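Local coordinates for protein pseudopodium-enriched atypical kinase 1 (Homo sapiens, PDB 6BHC) that is a pseudokinase of the protein kinase fold that dimerizes in an unusual mode and probably works as a signalling scaffold rather than as an active enzyme, at residues 28-32 with 412-417. The protein carries 1 engineered substitution. Sequence-based numbering, arbitrary orientation.
Sequences LKKLA and AQYLAF
The F417 ring receives the aliphatic stem of K29 over one face, a CH-pi contact with CG 4.3 Å from the ring centroid and 19° off the normal, while the carbonyl oxygen of Q413 lies at the ring's edge, in plane. This is the border of an antiparallel helix-helix packing, 149° between the short axes, that joins helix 16-39 to helix 406-417, close to opposite ends of the chain. Lysine suits this partly exposed border: with CG anti to the carbonyl carbon (chi1 -69°) and the chain extended beyond, its methylenes run past the ring, CE passing 3.3 Å from A416 O.

Next to it, small residues bring the axes to 8.5 Å. A416 CB settles on the backbone of the other helix, 3.6 Å from both L28 C and K29 N, and A412 and A32 face each other one turn further along, CB to CB 4.4 Å. A methyl fills such places without holding the backbones apart. No hydrogen bond crosses the interface, which rests on apolar contact. L28 also packs on R386 and M390 of helix 371-396, so three helices pack together here, and L31 of helix 16-39 meets L398 of the second subunit. R386 NE donates a hydrogen bond to L415 O near the end of helix 406-417. Leucine suits position 28 because it lies against A416 with CB, 3.7 Å from A416 CB, and still reaches the neighbouring L415, its CD1 4.0 Å from L415 CB.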
loop_
_atom_site.group_PDB
_atom_site.type_symbol
_atom_site.label_atom_id
_atom_site.label_comp_id
_atom_site.label_asym_id
_atom_site.label_seq_id
_atom_site.Cartn_x
_atom_site.Cartn_y
_atom_site.Cartn_z
ATOM N N LEU A 28 11.209 -0.445 -4.699
ATOM C CA LEU A 28 11.456 -1.343 -3.574
ATOM C C LEU A 28 12.558 -0.817 -2.664
ATOM O O LEU A 28 12.511 -1.031 -1.447
ATOM C CB LEU A 28 11.808 -2.743 -4.081
ATOM C CG LEU A 28 10.645 -3.612 -4.566
ATOM C CD1 LEU A 28 11.160 -4.935 -5.100
ATOM C CD2 LEU A 28 9.643 -3.843 -3.444
ATOM N N LYS A 29 13.555 -0.133 -3.229
ATOM C CA LYS A 29 14.568 0.508 -2.397
ATOM C C LYS A 29 13.959 1.621 -1.553
ATOM O O LYS A 29 14.321 1.789 -0.383
ATOM C CB LYS A 29 15.702 1.051 -3.265
ATOM C CG LYS A 29 16.557 -0.026 -3.906
ATOM C CD LYS A 29 17.621 0.577 -4.802
ATOM C CE LYS A 29 18.474 -0.505 -5.439
ATOM N NZ LYS A 29 19.405 0.058 -6.453
ATOM N N LYS A 30 13.029 2.386 -2.129
ATOM C CA LYS A 30 12.366 3.437 -1.363
ATOM C C LYS A 30 11.455 2.845 -0.294
ATOM O O LYS A 30 11.368 3.376 0.819
ATOM C CB LYS A 30 11.582 4.353 -2.305
ATOM C CG LYS A 30 10.910 5.533 -1.621
ATOM C CD LYS A 30 10.191 6.419 -2.629
ATOM C CE LYS A 30 9.456 7.564 -1.948
ATOM N NZ LYS A 30 8.741 8.428 -2.929
ATOM N N LEU A 31 10.773 1.742 -0.612
ATOM C CA LEU A 31 9.940 1.073 0.382
ATOM C C LEU A 31 10.784 0.502 1.515
ATOM O O LEU A 31 10.381 0.551 2.683
ATOM C CB LEU A 31 9.115 -0.030 -0.281
ATOM C CG LEU A 31 8.032 0.417 -1.264
ATOM C CD1 LEU A 31 7.476 -0.774 -2.032
ATOM C CD2 LEU A 31 6.919 1.149 -0.531
ATOM N N ALA A 32 11.958 -0.043 1.189
ATOM C CA ALA A 32 12.829 -0.588 2.226
ATOM C C ALA A 32 13.353 0.513 3.139
ATOM O O ALA A 32 13.422 0.333 4.361
ATOM C CB ALA A 32 13.988 -1.357 1.591
ATOM N N ALA A 412 11.724 -7.024 1.349
ATOM C CA ALA A 412 11.924 -5.874 0.477
ATOM C C ALA A 412 13.403 -5.531 0.345
ATOM O O ALA A 412 13.858 -5.150 -0.738
ATOM C CB ALA A 412 11.137 -4.671 0.997
ATOM N N GLN A 413 14.168 -5.655 1.436
ATOM C CA GLN A 413 15.607 -5.417 1.362
ATOM C C GLN A 413 16.268 -6.366 0.375
ATOM O O GLN A 413 17.149 -5.966 -0.394
ATOM C CB GLN A 413 16.249 -5.575 2.740
ATOM C CG GLN A 413 16.002 -4.438 3.710
ATOM C CD GLN A 413 16.881 -4.538 4.945
ATOM O OE1 GLN A 413 16.828 -3.683 5.829
ATOM N NE2 GLN A 413 17.696 -5.586 5.010
ATOM N N TYR A 414 15.853 -7.632 0.388
ATOM C CA TYR A 414 16.457 -8.636 -0.476
ATOM C C TYR A 414 16.203 -8.324 -1.946
ATOM O O TYR A 414 17.142 -8.185 -2.737
ATOM C CB TYR A 414 15.911 -10.010 -0.095
ATOM C CG TYR A 414 16.367 -11.155 -0.965
ATOM C CD1 TYR A 414 17.664 -11.214 -1.461
ATOM C CD2 TYR A 414 15.501 -12.197 -1.264
ATOM C CE1 TYR A 414 18.076 -12.274 -2.247
ATOM C CE2 TYR A 414 15.903 -13.257 -2.043
ATOM C CZ TYR A 414 17.188 -13.293 -2.531
ATOM O OH TYR A 414 17.577 -14.360 -3.307
ATOM N N LEU A 415 14.930 -8.192 -2.327
ATOM C CA LEU A 415 14.593 -8.025 -3.738
ATOM C C LEU A 415 15.028 -6.670 -4.282
ATOM O O LEU A 415 15.271 -6.540 -5.487
ATOM C CB LEU A 415 13.091 -8.217 -3.943
ATOM C CG LEU A 415 12.565 -9.603 -3.564
ATOM C CD1 LEU A 415 11.092 -9.733 -3.908
ATOM C CD2 LEU A 415 13.382 -10.685 -4.254
ATOM N N ALA A 416 15.135 -5.654 -3.423
ATOM C CA ALA A 416 15.489 -4.322 -3.907
ATOM C C ALA A 416 16.948 -4.255 -4.341
ATOM O O ALA A 416 17.278 -3.579 -5.323
ATOM C CB ALA A 416 15.208 -3.276 -2.830
ATOM N N PHE A 417 17.835 -4.947 -3.625
ATOM C CA PHE A 417 19.266 -4.852 -3.870
ATOM C C PHE A 417 19.860 -6.081 -4.543
ATOM O O PHE A 417 21.044 -6.058 -4.892
ATOM C CB PHE A 417 20.009 -4.586 -2.553
ATOM C CG PHE A 417 19.720 -3.238 -1.962
ATOM C CD1 PHE A 417 18.639 -3.052 -1.116
ATOM C CD2 PHE A 417 20.526 -2.152 -2.262
ATOM C CE1 PHE A 417 18.370 -1.808 -0.575
ATOM C CE2 PHE A 417 20.263 -0.907 -1.725
ATOM C CZ PHE A 417 19.183 -0.734 -0.881
#